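Local coordinates for protein FAD-binding oxidoreductase (Gulosibacter chungangensis, PDB 7PBG) that oxidises 4-ethylphenol to 4-vinylphenol by dehydrogenation, as a flavoprotein oxidase with covalently bound FAD, at residues F396-S402 / Y473-H479. Numbering follows the deposited sequence.
Sequences FFYAPVS and YGIYRAH. With FAD (flavin-adenine dinucleotide), chain C.
F396 and H479 both hold CG anti to the backbone N (chi1 -175° and -166°), and this brings CE1 of the F396 ring over the imidazole at one end of the contact. The rings meet obliquely, planes at 51°. CE1 of F396 sits over one face of the imidazole, toward its rim, 3.4 Å from CG of H479. At the other end V401 N donates to G474 O at 2.9 Å; the return bond from G474 N to V401 O is weak. Water 4 also links G474 N, weakly, to V401 O. In between, I475 CD1 touches the Y398 ring, 3.4 Å from Y398 CE1, and P400 CD at 3.6 Å. It also lies against the backbone N atoms of A399 and P400. P400 CD in turn lies over the centre of one face of the Y398 ring. Y476 crosses V401, with its CD2 3.7 Å from V401 CG1.

Toward the flavin the two chains lie farther apart, and waters bridge the two backbones. Water 1 joins F397 O to H479 N. Water 2 is gripped by three bonds, to F397 O, A399 N and R477 O. Here the contact enters the FAD pocket. The extended R477 chain carries NH2 to FAD O3' at 2.7 Å and NH1 to FAD O2 at 3.2 Å. E164 forms a salt bridge with R477 NE and would steady the guanidinium. F397 brings its ring edge to FAD C9, its CZ 3.5 Å away.

Within this chain, strand 474-475 is the outermost strand of an antiparallel sheet, beside strand 393-402, whose other neighbour is strand 438-447. Helix 451-470 packs on F396 and Y398, and helix 406-422 on P400, S402 and Y473.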
ATOM      1  N   PHE A 396      11.190 -17.199  18.927  1.00 20.38           N
ATOM      2  CA  PHE A 396      12.050 -16.019  18.717  1.00 19.39           C
ATOM      3  C   PHE A 396      12.373 -15.992  17.240  1.00 17.54           C
ATOM      4  O   PHE A 396      13.260 -16.696  16.824  1.00 18.63           O
ATOM      5  CB  PHE A 396      13.248 -16.163  19.648  1.00 18.49           C
ATOM      6  CG  PHE A 396      14.224 -15.018  19.704  1.00 17.50           C
ATOM      7  CD1 PHE A 396      13.929 -13.882  20.420  1.00 19.31           C
ATOM      8  CD2 PHE A 396      15.441 -15.078  19.029  1.00 16.66           C
ATOM      9  CE1 PHE A 396      14.825 -12.828  20.496  1.00 18.31           C
ATOM     10  CE2 PHE A 396      16.340 -14.035  19.114  1.00 18.57           C
ATOM     11  CZ  PHE A 396      16.041 -12.914  19.842  1.00 18.18           C
ATOM     12  N   PHE A 397      11.617 -15.206  16.464  1.00 18.24           N
ATOM     13  CA  PHE A 397      11.528 -15.408  15.003  1.00 16.37           C
ATOM     14  C   PHE A 397      12.792 -14.897  14.301  1.00 18.60           C
ATOM     15  O   PHE A 397      13.256 -13.809  14.603  1.00 20.16           O
ATOM     16  CB  PHE A 397      10.295 -14.716  14.414  1.00 18.15           C
ATOM     17  CG  PHE A 397       9.024 -15.438  14.723  1.00 18.05           C
ATOM     18  CD1 PHE A 397       8.704 -16.630  14.078  1.00 19.39           C
ATOM     19  CD2 PHE A 397       8.129 -14.909  15.629  1.00 18.22           C
ATOM     20  CE1 PHE A 397       7.546 -17.318  14.405  1.00 21.06           C
ATOM     21  CE2 PHE A 397       6.951 -15.579  15.940  1.00 19.40           C
ATOM     22  CZ  PHE A 397       6.654 -16.775  15.297  1.00 19.19           C
ATOM     23  N   TYR A 398      13.273 -15.687  13.373  1.00 17.01           N
ATOM     24  CA  TYR A 398      14.183 -15.261  12.273  1.00 17.85           C
ATOM     25  C   TYR A 398      13.403 -15.430  10.983  1.00 18.64           C
ATOM     26  O   TYR A 398      13.206 -16.581  10.555  1.00 18.77           O
ATOM     27  CB  TYR A 398      15.436 -16.109  12.273  1.00 18.20           C
ATOM     28  CG  TYR A 398      16.326 -15.916  11.068  1.00 18.90           C
ATOM     29  CD1 TYR A 398      16.995 -14.724  10.875  1.00 20.70           C
ATOM     30  CD2 TYR A 398      16.486 -16.922  10.133  1.00 19.30           C
ATOM     31  CE1 TYR A 398      17.762 -14.512   9.748  1.00 20.52           C
ATOM     32  CE2 TYR A 398      17.308 -16.740   9.030  1.00 19.71           C
ATOM     33  CZ  TYR A 398      17.925 -15.521   8.826  1.00 21.39           C
ATOM     34  OH  TYR A 398      18.718 -15.294   7.736  1.00 24.36           O
ATOM     35  N   ALA A 399      12.983 -14.331  10.353  1.00 20.00           N
ATOM     36  CA  ALA A 399      12.081 -14.441   9.176  1.00 20.39           C
ATOM     37  C   ALA A 399      12.566 -13.571   8.020  1.00 19.85           C
ATOM     38  O   ALA A 399      11.999 -12.517   7.773  1.00 23.20           O
ATOM     39  CB  ALA A 399      10.699 -14.101   9.597  1.00 24.63           C
ATOM     40  N   PRO A 400      13.631 -13.980   7.321  1.00 19.98           N
ATOM     41  CA  PRO A 400      14.089 -13.178   6.203  1.00 18.89           C
ATOM     42  C   PRO A 400      13.250 -13.317   4.937  1.00 20.45           C
ATOM     43  O   PRO A 400      12.691 -14.354   4.647  1.00 20.49           O
ATOM     44  CB  PRO A 400      15.484 -13.704   5.919  1.00 20.56           C
ATOM     45  CG  PRO A 400      15.434 -15.149   6.365  1.00 21.02           C
ATOM     46  CD  PRO A 400      14.508 -15.132   7.584  1.00 20.65           C
ATOM     47  N   VAL A 401      13.376 -12.287   4.108  1.00 19.37           N
ATOM     48  CA  VAL A 401      12.667 -12.212   2.822  1.00 19.14           C
ATOM     49  C   VAL A 401      13.738 -12.242   1.730  1.00 17.47           C
ATOM     50  O   VAL A 401      14.817 -11.682   1.912  1.00 20.41           O
ATOM     51  CB  VAL A 401      11.759 -10.977   2.737  1.00 19.27           C
ATOM     52  CG1 VAL A 401      12.484  -9.662   2.925  1.00 24.64           C
ATOM     53  CG2 VAL A 401      10.920 -10.992   1.464  1.00 20.38           C
ATOM     54  N   SER A 402      13.421 -12.891   0.621  1.00 19.18           N
ATOM     55  CA  SER A 402      14.382 -13.057  -0.492  1.00 22.10           C
ATOM     56  C   SER A 402      13.642 -13.235  -1.823  1.00 22.64           C
ATOM     57  O   SER A 402      12.431 -13.257  -1.812  1.00 24.31           O
ATOM     58  CB  SER A 402      15.256 -14.220  -0.202  1.00 20.91           C
ATOM     59  OG  SER A 402      14.471 -15.386  -0.127  1.00 21.02           O
ATOM     60  N   TYR A 473      19.748 -11.615   2.327  1.00 22.12           N
ATOM     61  CA  TYR A 473      18.438 -12.004   2.921  1.00 24.69           C
ATOM     62  C   TYR A 473      18.198 -11.120   4.140  1.00 24.00           C
ATOM     63  O   TYR A 473      19.021 -11.133   5.064  1.00 25.73           O
ATOM     64  CB  TYR A 473      18.466 -13.454   3.379  1.00 25.78           C
ATOM     65  CG  TYR A 473      18.818 -14.475   2.329  1.00 26.93           C
ATOM     66  CD1 TYR A 473      19.404 -15.675   2.695  1.00 26.79           C
ATOM     67  CD2 TYR A 473      18.607 -14.234   0.977  1.00 28.63           C
ATOM     68  CE1 TYR A 473      19.741 -16.625   1.745  1.00 27.72           C
ATOM     69  CE2 TYR A 473      18.961 -15.168   0.015  1.00 28.07           C
ATOM     70  CZ  TYR A 473      19.508 -16.377   0.408  1.00 27.90           C
ATOM     71  OH  TYR A 473      19.822 -17.318  -0.533  1.00 29.60           O
ATOM     72  N   GLY A 474      17.171 -10.297   4.061  1.00 25.17           N
ATOM     73  CA  GLY A 474      16.936  -9.234   5.032  1.00 23.58           C
ATOM     74  C   GLY A 474      15.725  -9.558   5.879  1.00 21.39           C
ATOM     75  O   GLY A 474      14.754 -10.136   5.394  1.00 22.59           O
ATOM     76  N   ILE A 475      15.818  -9.146   7.107  1.00 21.65           N
ATOM     77  CA  ILE A 475      14.768  -9.377   8.133  1.00 24.21           C
ATOM     78  C   ILE A 475      13.865  -8.156   8.085  1.00 22.22           C
ATOM     79  O   ILE A 475      14.394  -7.043   8.106  1.00 25.20           O
ATOM     80  CB  ILE A 475      15.454  -9.573   9.501  1.00 23.67           C
ATOM     81  CG1 ILE A 475      16.236 -10.890   9.552  1.00 28.03           C
ATOM     82  CG2 ILE A 475      14.446  -9.462  10.620  1.00 24.28           C
ATOM     83  CD1 ILE A 475      15.371 -12.102   9.393  1.00 29.09           C
ATOM     84  N   TYR A 476      12.557  -8.313   8.128  1.00 23.45           N
ATOM     85  CA  TYR A 476      11.658  -7.131   8.105  1.00 22.05           C
ATOM     86  C   TYR A 476      10.735  -7.105   9.326  1.00 22.80           C
ATOM     87  O   TYR A 476       9.878  -6.272   9.342  1.00 23.40           O
ATOM     88  CB  TYR A 476      10.795  -7.192   6.850  1.00 23.09           C
ATOM     89  CG  TYR A 476      10.067  -8.494   6.742  1.00 22.41           C
ATOM     90  CD1 TYR A 476       8.885  -8.712   7.434  1.00 27.02           C
ATOM     91  CD2 TYR A 476      10.642  -9.561   6.082  1.00 25.53           C
ATOM     92  CE1 TYR A 476       8.284  -9.956   7.431  1.00 27.19           C
ATOM     93  CE2 TYR A 476      10.036 -10.801   6.041  1.00 28.63           C
ATOM     94  CZ  TYR A 476       8.862 -10.999   6.744  1.00 29.99           C
ATOM     95  OH  TYR A 476       8.261 -12.220   6.709  1.00 32.43           O
ATOM     96  N   ARG A 477      10.983  -7.935  10.324  1.00 18.53           N
ATOM     97  CA  ARG A 477      10.236  -7.908  11.607  1.00 18.55           C
ATOM     98  C   ARG A 477      11.156  -8.571  12.621  1.00 19.09           C
ATOM     99  O   ARG A 477      11.704  -9.624  12.323  1.00 19.69           O
ATOM    100  CB  ARG A 477       8.916  -8.648  11.453  1.00 18.11           C
ATOM    101  CG  ARG A 477       7.948  -8.403  12.604  1.00 17.96           C
ATOM    102  CD  ARG A 477       6.653  -9.082  12.422  1.00 19.34           C
ATOM    103  NE  ARG A 477       5.787  -9.007  13.582  1.00 16.94           N
ATOM    104  CZ  ARG A 477       4.622  -9.599  13.626  1.00 17.68           C
ATOM    105  NH1 ARG A 477       4.196 -10.262  12.569  1.00 18.30           N
ATOM    106  NH2 ARG A 477       3.878  -9.526  14.692  1.00 18.18           N
ATOM    107  N   ALA A 478      11.376  -7.942  13.754  1.00 19.22           N
ATOM    108  CA  ALA A 478      12.355  -8.515  14.693  1.00 20.32           C
ATOM    109  C   ALA A 478      12.031  -8.151  16.135  1.00 19.41           C
ATOM    110  O   ALA A 478      11.567  -7.048  16.411  1.00 20.46           O
ATOM    111  CB  ALA A 478      13.720  -8.041  14.277  1.00 21.86           C
ATOM    112  N   HIS A 479      12.417  -9.049  17.029  1.00 18.81           N
ATOM    113  CA  HIS A 479      12.382  -8.856  18.483  1.00 18.91           C
ATOM    114  C   HIS A 479      13.116  -7.565  18.865  1.00 17.97           C
ATOM    115  O   HIS A 479      14.171  -7.216  18.232  1.00 18.76           O
ATOM    116  CB  HIS A 479      12.966 -10.094  19.167  1.00 19.00           C
ATOM    117  CG  HIS A 479      12.707 -10.177  20.630  1.00 17.88           C
ATOM    118  ND1 HIS A 479      13.344  -9.373  21.582  1.00 20.51           N
ATOM    119  CD2 HIS A 479      11.894 -10.999  21.327  1.00 17.33           C
ATOM    120  CE1 HIS A 479      12.908  -9.716  22.811  1.00 18.88           C
ATOM    121  NE2 HIS A 479      12.045 -10.751  22.678  1.00 20.04           N
TER
HETATM  122  PA  FAD C 601       0.447  -5.928  19.765  1.00 17.83           P
HETATM  123  O1A FAD C 601       1.423  -6.617  20.663  1.00 19.12           O
HETATM  124  O2A FAD C 601      -0.723  -5.208  20.390  1.00 18.25           O
HETATM  125  O5B FAD C 601       1.239  -4.890  18.898  1.00 16.85           O
HETATM  126  C5B FAD C 601       2.478  -5.214  18.283  1.00 16.90           C
HETATM  127  C4B FAD C 601       3.271  -3.937  18.147  1.00 18.48           C
HETATM  128  O4B FAD C 601       2.597  -3.008  17.249  1.00 18.57           O
HETATM  129  C3B FAD C 601       3.469  -3.126  19.438  1.00 18.55           C
HETATM  130  O3B FAD C 601       4.553  -3.635  20.210  1.00 20.59           O
HETATM  131  C2B FAD C 601       3.637  -1.695  18.904  1.00 17.53           C
HETATM  132  O2B FAD C 601       4.971  -1.514  18.465  1.00 19.38           O
HETATM  133  C1B FAD C 601       2.641  -1.682  17.750  1.00 18.00           C
HETATM  134  N9A FAD C 601       1.304  -1.290  18.113  1.00 19.11           N
HETATM  135  C8A FAD C 601       0.262  -2.129  18.353  1.00 18.78           C
HETATM  136  N7A FAD C 601      -0.832  -1.486  18.637  1.00 19.27           N
HETATM  137  C5A FAD C 601      -0.478  -0.157  18.645  1.00 17.77           C
HETATM  138  C6A FAD C 601      -1.224   1.011  18.831  1.00 18.35           C
HETATM  139  N6A FAD C 601      -2.522   1.006  19.160  1.00 18.32           N
HETATM  140  N1A FAD C 601      -0.557   2.184  18.751  1.00 20.84           N
HETATM  141  C2A FAD C 601       0.760   2.167  18.420  1.00 20.42           C
HETATM  142  N3A FAD C 601       1.551   1.128  18.188  1.00 20.79           N
HETATM  143  C4A FAD C 601       0.857  -0.021  18.320  1.00 18.14           C
HETATM  144  N1  FAD C 601       2.243 -13.120  13.374  1.00 17.95           N
HETATM  145  C2  FAD C 601       1.680 -12.935  12.194  1.00 15.61           C
HETATM  146  O2  FAD C 601       1.576 -11.782  11.700  1.00 16.24           O
HETATM  147  N3  FAD C 601       1.119 -13.954  11.514  1.00 17.11           N
HETATM  148  C4  FAD C 601       1.174 -15.247  11.949  1.00 19.16           C
HETATM  149  O4  FAD C 601       0.575 -16.137  11.315  1.00 23.78           O
HETATM  150  C4X FAD C 601       1.796 -15.497  13.158  1.00 20.22           C
HETATM  151  N5  FAD C 601       1.862 -16.736  13.564  1.00 21.11           N
HETATM  152  C5X FAD C 601       2.474 -16.953  14.774  1.00 19.81           C
HETATM  153  C6  FAD C 601       2.536 -18.272  15.245  1.00 20.38           C
HETATM  154  C7  FAD C 601       3.081 -18.580  16.477  1.00 19.88           C
HETATM  155  C7M FAD C 601       3.108 -20.019  16.947  1.00 20.17           C
HETATM  156  C8  FAD C 601       3.575 -17.526  17.275  1.00 19.02           C
HETATM  157  C8M FAD C 601       4.177 -17.810  18.618  1.00 21.45           C
HETATM  158  C9  FAD C 601       3.552 -16.228  16.808  1.00 19.25           C
HETATM  159  C9A FAD C 601       2.990 -15.898  15.560  1.00 17.27           C
HETATM  160  N10 FAD C 601       2.896 -14.593  15.086  1.00 19.66           N
HETATM  161  C10 FAD C 601       2.281 -14.348  13.867  1.00 18.36           C
HETATM  162  C1' FAD C 601       3.340 -13.427  15.893  1.00 17.57           C
HETATM  163  C2' FAD C 601       2.237 -12.854  16.796  1.00 19.28           C
HETATM  164  O2' FAD C 601       1.486 -13.927  17.460  1.00 21.73           O
HETATM  165  C3' FAD C 601       1.175 -11.997  16.075  1.00 18.67           C
HETATM  166  O3' FAD C 601       1.792 -11.139  15.146  1.00 18.55           O
HETATM  167  C4' FAD C 601       0.269 -11.159  16.986  1.00 18.94           C
HETATM  168  O4' FAD C 601      -0.966 -10.865  16.315  1.00 22.16           O
HETATM  169  C5' FAD C 601       0.948  -9.882  17.403  1.00 16.78           C
HETATM  170  O5' FAD C 601       0.521  -9.451  18.702  1.00 19.89           O
HETATM  171  P   FAD C 601      -0.702  -8.442  18.886  1.00 19.61           P
HETATM  172  O1P FAD C 601      -1.208  -8.574  20.291  1.00 19.52           O
HETATM  173  O2P FAD C 601      -1.649  -8.716  17.762  1.00 19.17           O
HETATM  174  O3P FAD C 601      -0.052  -6.995  18.674  1.00 18.08           O
HETATM  175  O   HOH W   1      12.282 -11.873  16.303  1.00 20.16           O
HETATM  176  O   HOH W   2      12.933 -12.149  12.327  1.00 27.37           O
HETATM  177  O   HOH W   3      11.284 -10.710   9.193  1.00 25.78           O
HETATM  178  O   HOH W   4      16.364  -9.559   1.129  1.00 27.33           O